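Local coordinates for hypothetical protein PA2201 (Pseudomonas aeruginosa, PDB 2FEF) that probably serves as an immunity protein that neutralises a PoNe-type DNase toxin, although its function has not been established, at residues A48-R51 / F52-S55; W111-Y114 / S115-L118; Y225-S228 / Q229-F233; Q235-P238 / K239-K242. All blocks are in the same frame, centred on the assembly; numbering follows the deposited sequence. Where two conformers were deposited one is given.

Contact 1 of 4, residues A48-R51 / F52-S55; sequences ALDR and FSRS
Phe52, Arg51 and Asp50 carry the last turn of helix 35-54, where the bonding pattern changes before helix 56-59. Phe52 N still bonds in regular fashion to Ala48 O at 3.0 Å. Its CG lies anti to the backbone N (chi1 175°), which swings the ring away from this turn; CB stays against the peptide oxygens, 3.5 Å from Leu49 O, while the ring meets Trp76 edge-to-face. Arg51 CB lies against Phe52 N at 3.1 Å, its chain pointing off the turn. Two residues on from Ala48, Asp50 O accepts Ser53 OG at 2.7 Å and, weakly, Arg54 N. The latter also bonds to Arg51 O at 3.1 Å, approaching from above the carbonyl plane (68° out of it), as in a 3-10-like tightening. Ser55 OG then folds back to Phe52 O at 2.6 Å, on a lone pair, from the N-cap position of the next helix. The side chains of Asp50 and Arg54 run alongside each other, with Asp50 OD1 3.8 Å from Arg54 CG, yet their charged ends do not meet. Asp50 OD2 pairs with Arg20 of its own chain and OD1 bonds to Tyr251 of the second subunit; on that subunit Glu81 pairs with Arg54 and Gln78 NE2 donates to Arg51 O. Serine hydroxyls thus satisfy carbonyls as the helix ends, while Asp50 and Arg54 tie this turn to the second subunit, Asp50 also to its own chain.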
loop_
_atom_site.group_PDB
_atom_site.type_symbol
_atom_site.label_atom_id
_atom_site.label_comp_id
_atom_site.label_asym_id
_atom_site.label_seq_id
_atom_site.Cartn_x
_atom_site.Cartn_y
_atom_site.Cartn_z
ATOM N N ALA B 48 -3.009 -3.040 -4.532
ATOM C CA ALA B 48 -1.568 -3.384 -4.498
ATOM C C ALA B 48 -1.031 -3.652 -5.925
ATOM O O ALA B 48 0.044 -3.210 -6.314
ATOM C CB ALA B 48 -1.351 -4.623 -3.600
ATOM N N LEU B 49 -1.779 -4.416 -6.694
ATOM C CA LEU B 49 -1.385 -4.740 -8.064
ATOM C C LEU B 49 -1.523 -3.522 -8.946
ATOM O O LEU B 49 -0.726 -3.330 -9.854
ATOM C CB LEU B 49 -2.249 -5.898 -8.615
ATOM C CG LEU B 49 -1.961 -7.269 -7.994
ATOM C CD1 LEU B 49 -3.107 -8.220 -8.211
ATOM C CD2 LEU B 49 -0.698 -7.855 -8.589
ATOM N N ASP B 50 -2.523 -2.670 -8.688
ATOM C CA ASP B 50 -2.640 -1.450 -9.487
ATOM C C ASP B 50 -1.431 -0.518 -9.230
ATOM O O ASP B 50 -0.839 0.058 -10.169
ATOM C CB ASP B 50 -3.953 -0.718 -9.180
ATOM C CG ASP B 50 -4.292 0.316 -10.230
ATOM O OD1 ASP B 50 -3.561 1.323 -10.360
ATOM O OD2 ASP B 50 -5.324 0.146 -10.899
ATOM N N ARG B 51 -1.060 -0.389 -7.962
ATOM C CA ARG B 51 0.104 0.407 -7.535
ATOM C C ARG B 51 1.372 -0.094 -8.222
ATOM O O ARG B 51 2.179 0.672 -8.784
ATOM C CB ARG B 51 0.229 0.294 -5.990
ATOM C CG ARG B 51 1.434 1.014 -5.351
ATOM C CD ARG B 51 1.076 1.608 -3.978
ATOM N NE ARG B 51 -0.325 2.041 -3.967
ATOM C CZ ARG B 51 -0.763 3.238 -4.363
ATOM N NH1 ARG B 51 0.082 4.168 -4.755
ATOM N NH2 ARG B 51 -2.062 3.505 -4.335
ATOM N N PHE B 52 1.556 -1.412 -8.162
ATOM C CA PHE B 52 2.672 -2.070 -8.848
ATOM C C PHE B 52 2.686 -1.759 -10.361
ATOM O O PHE B 52 3.727 -1.412 -10.930
ATOM C CB PHE B 52 2.604 -3.595 -8.653
ATOM C CG PHE B 52 3.671 -4.355 -9.438
ATOM C CD1 PHE B 52 5.032 -4.165 -9.150
ATOM C CD2 PHE B 52 3.303 -5.243 -10.445
ATOM C CE1 PHE B 52 6.011 -4.873 -9.868
ATOM C CE2 PHE B 52 4.264 -5.966 -11.144
ATOM C CZ PHE B 52 5.613 -5.775 -10.875
ATOM N N SER B 53 1.526 -1.845 -10.982
ATOM C CA SER B 53 1.388 -1.561 -12.432
ATOM C C SER B 53 1.753 -0.115 -12.804
ATOM O O SER B 53 2.104 0.202 -13.979
ATOM C CB SER B 53 -0.050 -1.937 -12.903
ATOM O OG SER B 53 -0.963 -0.852 -12.676
ATOM N N ARG B 54 1.654 0.797 -11.837
ATOM C CA ARG B 54 1.979 2.198 -12.091
ATOM C C ARG B 54 3.397 2.541 -11.665
ATOM O O ARG B 54 3.854 3.658 -11.932
ATOM C CB ARG B 54 0.978 3.138 -11.409
ATOM C CG ARG B 54 -0.489 2.924 -11.846
ATOM C CD ARG B 54 -0.650 3.203 -13.372
ATOM N NE ARG B 54 -0.324 4.602 -13.676
ATOM C CZ ARG B 54 -0.307 5.122 -14.903
ATOM N NH1 ARG B 54 -0.602 4.361 -15.943
ATOM N NH2 ARG B 54 0.004 6.402 -15.099
ATOM N N SER B 55 4.088 1.596 -11.009
ATOM C CA SER B 55 5.485 1.818 -10.548
ATOM C C SER B 55 6.493 1.890 -11.693
ATOM O O SER B 55 6.291 1.318 -12.742
ATOM C CB SER B 55 5.889 0.737 -9.510
ATOM O OG SER B 55 6.016 -0.547 -10.135
#

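Contact 2 of 4, residues W111-Y114 / S115-L118; sequences WLDY and SRLL
Arg116 lays one face of its guanidinium over the branched end of Leu112: Leu112 CG sits 3.4 Å above the plane, over its centre, and Leu112 CD2 approaches Arg116 NH2 to 3.2 Å, a tight apolar lid on a charged group. Two features bring them together, an arginine chain extended from CG to NE and a leucine whose CG stands anti to its own N (chi1 -176°). At the guanidinium edge, near its plane, Asp113 OD1 lies 3.4 Å from Arg116 NH1, a salt bridge with a weak, bent hydrogen bond. Both charges have stronger partners in the same chain: Arg116 NE pairs with Glu171, and the Asp113 carboxylate accepts hydrogen bonds from the backbone N-H groups of Asp9 (to OD1) and Asn10 (to OD2). The setting is the middle of the long helix 97-127, buried against helices 66-93 and 165-172 within the N-terminal PA2201-like region, and its i to i+4 backbone bonds run unbroken through the turn. Leu112 O does double duty there, accepting Arg116 N at 3.0 Å and also Ser115 OG at 2.7 Å; this hydroxyl, set between the backbone N and carbonyl carbon of its residue (chi1 77°), is thereby satisfied inside a buried surface. Farther round, Tyr114 and Leu118 run side by side in the same direction, with Leu118 CD2 4.1 Å from Tyr114 CZ and 3.9 Å from Tyr114 OH.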
loop_
_atom_site.group_PDB
_atom_site.type_symbol
_atom_site.label_atom_id
_atom_site.label_comp_id
_atom_site.label_asym_id
_atom_site.label_seq_id
_atom_site.Cartn_x
_atom_site.Cartn_y
_atom_site.Cartn_z
ATOM N N TRP B 111 4.627 -14.645 -12.402
ATOM C CA TRP B 111 5.672 -15.521 -11.852
ATOM C C TRP B 111 6.836 -15.788 -12.841
ATOM O O TRP B 111 8.016 -15.722 -12.463
ATOM C CB TRP B 111 5.063 -16.838 -11.357
ATOM C CG TRP B 111 4.461 -16.740 -9.975
ATOM C CD1 TRP B 111 3.119 -16.596 -9.661
ATOM C CD2 TRP B 111 5.168 -16.740 -8.733
ATOM N NE1 TRP B 111 2.968 -16.546 -8.294
ATOM C CE2 TRP B 111 4.207 -16.594 -7.702
ATOM C CE3 TRP B 111 6.536 -16.806 -8.384
ATOM C CZ2 TRP B 111 4.565 -16.575 -6.335
ATOM C CZ3 TRP B 111 6.889 -16.794 -7.036
ATOM C CH2 TRP B 111 5.898 -16.659 -6.026
ATOM N N LEU B 112 6.480 -16.074 -14.094
ATOM C CA LEU B 112 7.441 -16.289 -15.172
ATOM C C LEU B 112 8.268 -15.025 -15.434
ATOM O O LEU B 112 9.499 -15.106 -15.485
ATOM C CB LEU B 112 6.685 -16.661 -16.445
ATOM C CG LEU B 112 7.533 -17.018 -17.650
ATOM C CD1 LEU B 112 8.451 -18.190 -17.291
ATOM C CD2 LEU B 112 6.610 -17.354 -18.810
ATOM N N ASP B 113 7.599 -13.872 -15.592
ATOM C CA ASP B 113 8.315 -12.567 -15.744
ATOM C C ASP B 113 9.228 -12.262 -14.578
ATOM O O ASP B 113 10.376 -11.818 -14.771
ATOM C CB ASP B 113 7.338 -11.397 -15.979
ATOM C CG ASP B 113 6.560 -11.528 -17.334
ATOM O OD1 ASP B 113 6.943 -12.319 -18.226
ATOM O OD2 ASP B 113 5.575 -10.816 -17.512
ATOM N N TYR B 114 8.729 -12.464 -13.358
ATOM C CA TYR B 114 9.592 -12.335 -12.192
ATOM C C TYR B 114 10.862 -13.168 -12.338
ATOM O O TYR B 114 11.968 -12.658 -12.140
ATOM C CB TYR B 114 8.825 -12.697 -10.902
ATOM C CG TYR B 114 9.672 -13.051 -9.685
ATOM C CD1 TYR B 114 10.692 -12.213 -9.231
ATOM C CD2 TYR B 114 9.400 -14.221 -8.943
ATOM C CE1 TYR B 114 11.462 -12.557 -8.113
ATOM C CE2 TYR B 114 10.150 -14.549 -7.819
ATOM C CZ TYR B 114 11.171 -13.728 -7.411
ATOM O OH TYR B 114 11.928 -14.023 -6.285
ATOM N N SER B 115 10.711 -14.452 -12.647
ATOM C CA SER B 115 11.887 -15.328 -12.731
ATOM C C SER B 115 12.880 -14.838 -13.806
ATOM O O SER B 115 14.102 -14.958 -13.659
ATOM C CB SER B 115 11.440 -16.768 -13.035
ATOM O OG SER B 115 11.084 -16.949 -14.423
ATOM N N ARG B 116 12.356 -14.303 -14.905
ATOM C CA ARG B 116 13.241 -13.824 -15.996
ATOM C C ARG B 116 14.007 -12.578 -15.599
ATOM O O ARG B 116 15.202 -12.430 -15.923
ATOM C CB ARG B 116 12.436 -13.553 -17.257
ATOM C CG ARG B 116 11.894 -14.839 -17.886
ATOM C CD ARG B 116 10.804 -14.478 -18.853
ATOM N NE ARG B 116 10.374 -15.627 -19.633
ATOM C CZ ARG B 116 9.218 -15.679 -20.286
ATOM N NH1 ARG B 116 8.359 -14.658 -20.209
ATOM N NH2 ARG B 116 8.901 -16.767 -20.983
ATOM N N LEU B 117 13.348 -11.687 -14.854
ATOM C CA LEU B 117 14.008 -10.450 -14.397
ATOM C C LEU B 117 15.006 -10.786 -13.303
ATOM O O LEU B 117 16.073 -10.170 -13.209
ATOM C CB LEU B 117 12.971 -9.410 -13.899
ATOM C CG LEU B 117 12.054 -8.898 -15.023
ATOM C CD1 LEU B 117 10.907 -8.127 -14.450
ATOM C CD2 LEU B 117 12.872 -7.990 -15.946
ATOM N N LEU B 118 14.654 -11.786 -12.493
ATOM C CA LEU B 118 15.555 -12.241 -11.438
ATOM C C LEU B 118 16.801 -12.834 -12.084
ATOM O O LEU B 118 17.909 -12.512 -11.672
ATOM C CB LEU B 118 14.881 -13.289 -10.530
ATOM C CG LEU B 118 15.710 -13.819 -9.352
ATOM C CD1 LEU B 118 16.089 -12.701 -8.383
ATOM C CD2 LEU B 118 14.894 -14.935 -8.627
#

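Contact 3 of 4, residues Y225-S228 / Q229-F233; sequences YLQS and QYREF
Helix 223-234 widens here into a pi-type turn: Gln229 N still reaches back four residues to Tyr225 O, but Arg231 N bonds to Leu226 O at 3.1 Å and Glu232 N to Gln227 O at 2.8 Å, each five residues back. Leu226 O keeps Tyr230 N as a second, weak donor. With this widening, Tyr230 lies against Tyr225 on the inner side, where Tyr225 CE2 meets the edge of the Tyr230 ring in its plane, 3.7 Å from Tyr230 CE1. Gln229 lies across the Tyr225 ring, with Gln229 CB over one face toward the rim and Gln229 CG 3.7 Å from Tyr225 CE1; its amide turns off to give Gln229 NE2 to Ser228 OG at 3.0 Å. On the outer side Gln227 bends at chi2 (60°) so that its amide stands between Arg231 and Glu232. Gln227 NE2 donates to Glu232 OE2 at 3.3 Å, on the anti side of a carboxylate turned 89° to the amide. Gln227 OE1 takes a weak bond from Arg231 NH1 at 3.2 Å. Inside, both tyrosine hydroxyls converge on Glu259 of helix 258-267, Tyr230 OH also bonds to Trp253 NE1, and Arg246 makes a cation-pi contact with Tyr230. The glutamine amide thus bridges Glu232 by a fair bond and Arg231 by a weak one, and would probably be polarised by both, whereas the tyrosines direct their hydroxyls to a single carboxylate.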
loop_
_atom_site.group_PDB
_atom_site.type_symbol
_atom_site.label_atom_id
_atom_site.label_comp_id
_atom_site.label_asym_id
_atom_site.label_seq_id
_atom_site.Cartn_x
_atom_site.Cartn_y
_atom_site.Cartn_z
ATOM N N TYR B 225 -7.299 -39.099 2.941
ATOM C CA TYR B 225 -6.457 -37.901 2.847
ATOM C C TYR B 225 -7.258 -36.605 2.989
ATOM O O TYR B 225 -6.871 -35.725 3.771
ATOM C CB TYR B 225 -5.634 -37.909 1.545
ATOM C CG TYR B 225 -4.731 -36.691 1.369
ATOM C CD1 TYR B 225 -3.486 -36.639 1.974
ATOM C CD2 TYR B 225 -5.142 -35.590 0.566
ATOM C CE1 TYR B 225 -2.650 -35.518 1.795
ATOM C CE2 TYR B 225 -4.312 -34.474 0.376
ATOM C CZ TYR B 225 -3.065 -34.452 0.999
ATOM O OH TYR B 225 -2.246 -33.336 0.832
ATOM N N LEU B 226 -8.365 -36.478 2.245
ATOM C CA LEU B 226 -9.224 -35.303 2.376
ATOM C C LEU B 226 -9.830 -35.161 3.776
ATOM O O LEU B 226 -9.956 -34.045 4.281
ATOM C CB LEU B 226 -10.378 -35.328 1.354
ATOM C CG LEU B 226 -10.091 -34.896 -0.075
ATOM C CD1 LEU B 226 -11.334 -34.997 -0.929
ATOM C CD2 LEU B 226 -9.553 -33.447 -0.073
ATOM N N GLN B 227 -10.254 -36.271 4.380
ATOM C CA GLN B 227 -10.846 -36.226 5.719
ATOM C C GLN B 227 -9.835 -35.800 6.771
ATOM O O GLN B 227 -10.124 -34.926 7.589
ATOM C CB GLN B 227 -11.461 -37.581 6.115
ATOM C CG GLN B 227 -12.092 -37.633 7.562
ATOM C CD GLN B 227 -13.227 -36.637 7.766
ATOM O OE1 GLN B 227 -13.809 -36.140 6.800
ATOM N NE2 GLN B 227 -13.536 -36.327 9.030
ATOM N N SER B 228 -8.653 -36.421 6.748
ATOM C CA SER B 228 -7.674 -36.209 7.794
ATOM C C SER B 228 -6.839 -34.946 7.587
ATOM O O SER B 228 -6.579 -34.223 8.554
ATOM C CB SER B 228 -6.783 -37.442 7.952
ATOM O OG SER B 228 -5.759 -37.473 6.975
ATOM N N GLN B 229 -6.443 -34.651 6.345
ATOM C CA GLN B 229 -5.536 -33.527 6.149
ATOM C C GLN B 229 -6.232 -32.193 5.881
ATOM O O GLN B 229 -5.596 -31.139 5.931
ATOM C CB GLN B 229 -4.450 -33.843 5.085
ATOM C CG GLN B 229 -3.562 -35.081 5.398
ATOM C CD GLN B 229 -2.978 -35.039 6.790
ATOM O OE1 GLN B 229 -2.351 -34.041 7.191
ATOM N NE2 GLN B 229 -3.204 -36.105 7.553
ATOM N N TYR B 230 -7.545 -32.238 5.621
ATOM C CA TYR B 230 -8.279 -31.010 5.351
ATOM C C TYR B 230 -9.371 -30.862 6.382
ATOM O O TYR B 230 -9.278 -29.992 7.220
ATOM C CB TYR B 230 -8.834 -30.970 3.919
ATOM C CG TYR B 230 -7.757 -30.641 2.944
ATOM C CD1 TYR B 230 -6.901 -31.633 2.455
ATOM C CD2 TYR B 230 -7.515 -29.309 2.583
ATOM C CE1 TYR B 230 -5.836 -31.303 1.589
ATOM C CE2 TYR B 230 -6.475 -28.974 1.709
ATOM C CZ TYR B 230 -5.640 -29.965 1.231
ATOM O OH TYR B 230 -4.640 -29.608 0.372
ATOM N N ARG B 231 -10.373 -31.752 6.360
ATOM C CA ARG B 231 -11.522 -31.557 7.219
ATOM C C ARG B 231 -11.145 -31.562 8.703
ATOM O O ARG B 231 -11.540 -30.646 9.416
ATOM C CB ARG B 231 -12.665 -32.543 6.909
ATOM C CG ARG B 231 -13.941 -32.211 7.708
ATOM C CD ARG B 231 -15.115 -33.058 7.306
ATOM N NE ARG B 231 -15.986 -33.319 8.461
ATOM C CZ ARG B 231 -16.741 -34.408 8.628
ATOM N NH1 ARG B 231 -16.774 -35.377 7.707
ATOM N NH2 ARG B 231 -17.466 -34.528 9.732
ATOM N N GLU B 232 -10.386 -32.569 9.143
ATOM C CA GLU B 232 -9.978 -32.673 10.550
ATOM C C GLU B 232 -8.955 -31.618 10.972
ATOM O O GLU B 232 -8.891 -31.216 12.153
ATOM C CB GLU B 232 -9.480 -34.091 10.859
ATOM C CG GLU B 232 -10.644 -35.085 10.883
ATOM C CD GLU B 232 -10.221 -36.556 10.967
ATOM O OE1 GLU B 232 -9.014 -36.875 11.048
ATOM O OE2 GLU B 232 -11.133 -37.411 10.970
ATOM N N PHE B 233 -8.154 -31.173 10.018
ATOM C CA PHE B 233 -7.189 -30.114 10.283
ATOM C C PHE B 233 -7.927 -28.788 10.530
ATOM O O PHE B 233 -7.685 -28.111 11.526
ATOM C CB PHE B 233 -6.224 -29.952 9.101
ATOM C CG PHE B 233 -5.264 -28.803 9.284
ATOM C CD1 PHE B 233 -4.296 -28.863 10.277
ATOM C CD2 PHE B 233 -5.370 -27.654 8.518
ATOM C CE1 PHE B 233 -3.421 -27.795 10.486
ATOM C CE2 PHE B 233 -4.503 -26.575 8.718
ATOM C CZ PHE B 233 -3.514 -26.656 9.694
#

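Contact 4 of 4, residues Q235-P238 / K239-K242; sequences QLSP and KAQK
Leu236 lies just before the serine N-cap of helix 238-243, a short helix that follows helix 223-234 after a brief loop in the PoNi C-terminal region. Its side chain packs modestly against the first turn, Leu236 CB lying 4.1 Å from Ala240 CB. The stronger tie is through its carbonyl: Gln241, extended beyond CG, reaches back toward the loop and gives NE2 to Leu236 O at 2.9 Å, with the oxygen in the amide plane and an N-H...O angle of 161°. Gln241 also packs against Phe233 and Phe234 of the preceding helix. Ser237 is the N-cap. With chi1 at 83° its hydroxyl sits between the backbone N and the carbonyl carbon, from where Ser237 OG accepts Ala240 N at 3.0 Å, satisfying one of the amides that a helix start leaves without a backbone acceptor. The carbonyl of the same serine opens the regular helical pattern, taking Gln241 N at 2.8 Å. Pro238 comes next, in the first helical position, where a proline fits because no N-H is required. Its carbonyl is held twice by one residue: by the backbone N of Lys242, and by the ammonium of the same lysine, whose chain doubles back through bends at chi2, chi3 and chi4. Lys242 NZ ends 2.8 Å from Pro238 O, reaching it from the opposite face of the carbonyl plane to Lys242 N.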
loop_
_atom_site.group_PDB
_atom_site.type_symbol
_atom_site.label_atom_id
_atom_site.label_comp_id
_atom_site.label_asym_id
_atom_site.label_seq_id
_atom_site.Cartn_x
_atom_site.Cartn_y
_atom_site.Cartn_z
ATOM N N GLN B 235 -10.920 -28.280 11.326
ATOM C CA GLN B 235 -11.802 -28.385 12.478
ATOM C C GLN B 235 -11.100 -28.034 13.802
ATOM O O GLN B 235 -11.761 -27.726 14.800
ATOM C CB GLN B 235 -12.413 -29.775 12.547
ATOM C CG GLN B 235 -13.726 -29.846 11.774
ATOM C CD GLN B 235 -14.305 -31.239 11.662
ATOM O OE1 GLN B 235 -13.617 -32.266 11.851
ATOM N NE2 GLN B 235 -15.592 -31.288 11.335
ATOM N N LEU B 236 -9.768 -28.094 13.819
ATOM C CA LEU B 236 -9.012 -27.734 15.028
ATOM C C LEU B 236 -9.127 -26.220 15.192
ATOM O O LEU B 236 -9.281 -25.513 14.207
ATOM C CB LEU B 236 -7.515 -28.078 14.867
ATOM C CG LEU B 236 -7.094 -29.538 14.604
ATOM C CD1 LEU B 236 -5.560 -29.650 14.320
ATOM C CD2 LEU B 236 -7.574 -30.503 15.714
ATOM N N SER B 237 -9.019 -25.717 16.421
ATOM C CA SER B 237 -8.827 -24.253 16.616
ATOM C C SER B 237 -7.646 -23.711 15.804
ATOM O O SER B 237 -6.685 -24.439 15.522
ATOM C CB SER B 237 -8.642 -23.939 18.120
ATOM O OG SER B 237 -7.293 -24.154 18.500
ATOM N N PRO B 238 -7.700 -22.417 15.398
ATOM C CA PRO B 238 -6.546 -21.776 14.793
ATOM C C PRO B 238 -5.242 -21.890 15.606
ATOM O O PRO B 238 -4.200 -22.136 15.024
ATOM C CB PRO B 238 -6.996 -20.307 14.659
ATOM C CG PRO B 238 -8.485 -20.430 14.469
ATOM C CD PRO B 238 -8.847 -21.491 15.481
ATOM N N LYS B 239 -5.318 -21.718 16.922
ATOM C CA LYS B 239 -4.178 -21.893 17.831
ATOM C C LYS B 239 -3.577 -23.313 17.715
ATOM O O LYS B 239 -2.349 -23.471 17.603
ATOM C CB LYS B 239 -4.630 -21.613 19.278
ATOM C CG LYS B 239 -3.659 -20.848 20.164
ATOM C CD LYS B 239 -4.399 -20.299 21.418
ATOM C CE LYS B 239 -3.443 -19.793 22.520
ATOM N NZ LYS B 239 -4.024 -19.953 23.924
ATOM N N ALA B 240 -4.441 -24.331 17.745
ATOM C CA ALA B 240 -4.032 -25.725 17.588
ATOM C C ALA B 240 -3.460 -26.018 16.195
ATOM O O ALA B 240 -2.458 -26.724 16.069
ATOM C CB ALA B 240 -5.192 -26.650 17.882
ATOM N N GLN B 241 -4.074 -25.451 15.157
ATOM C CA GLN B 241 -3.574 -25.624 13.795
ATOM C C GLN B 241 -2.101 -25.201 13.700
ATOM O O GLN B 241 -1.265 -25.886 13.074
ATOM C CB GLN B 241 -4.404 -24.795 12.821
ATOM C CG GLN B 241 -5.845 -25.331 12.613
ATOM C CD GLN B 241 -6.656 -24.476 11.637
ATOM O OE1 GLN B 241 -6.099 -23.824 10.763
ATOM N NE2 GLN B 241 -7.974 -24.486 11.790
ATOM N N LYS B 242 -1.794 -24.075 14.339
ATOM C CA LYS B 242 -0.468 -23.510 14.271
ATOM C C LYS B 242 0.597 -24.294 15.039
ATOM O O LYS B 242 1.767 -24.259 14.657
ATOM C CB LYS B 242 -0.514 -22.017 14.604
ATOM C CG LYS B 242 -1.044 -21.220 13.389
ATOM C CD LYS B 242 -1.945 -20.054 13.825
ATOM C CE LYS B 242 -3.045 -19.754 12.804
ATOM N NZ LYS B 242 -4.006 -20.908 12.540
#

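How the contacts relate
The four contacts fall into two pairs along the chain. Contacts 1 and 2 belong to the N-terminal PA2201-like region; their centres are about 17 Å apart and their nearest atoms about 7 Å, with Trp76 touching Phe52 of the first and Asp113 and Leu117 of the second. Contacts 3 and 4 lie in the PoNi C-terminal region, on helix 223-234 and the following loop and helix 238-243, centres about 13 Å apart, and touch where Phe233 O meets Gln241 CG at 3.5 Å. Between the pairs, centres are about 34 to 37 Å apart. Contact 1 alone reaches a second subunit. A 1,2-ethanediol, probably from the crystallisation liquor, lies about 5 Å from the Asp113 side chain.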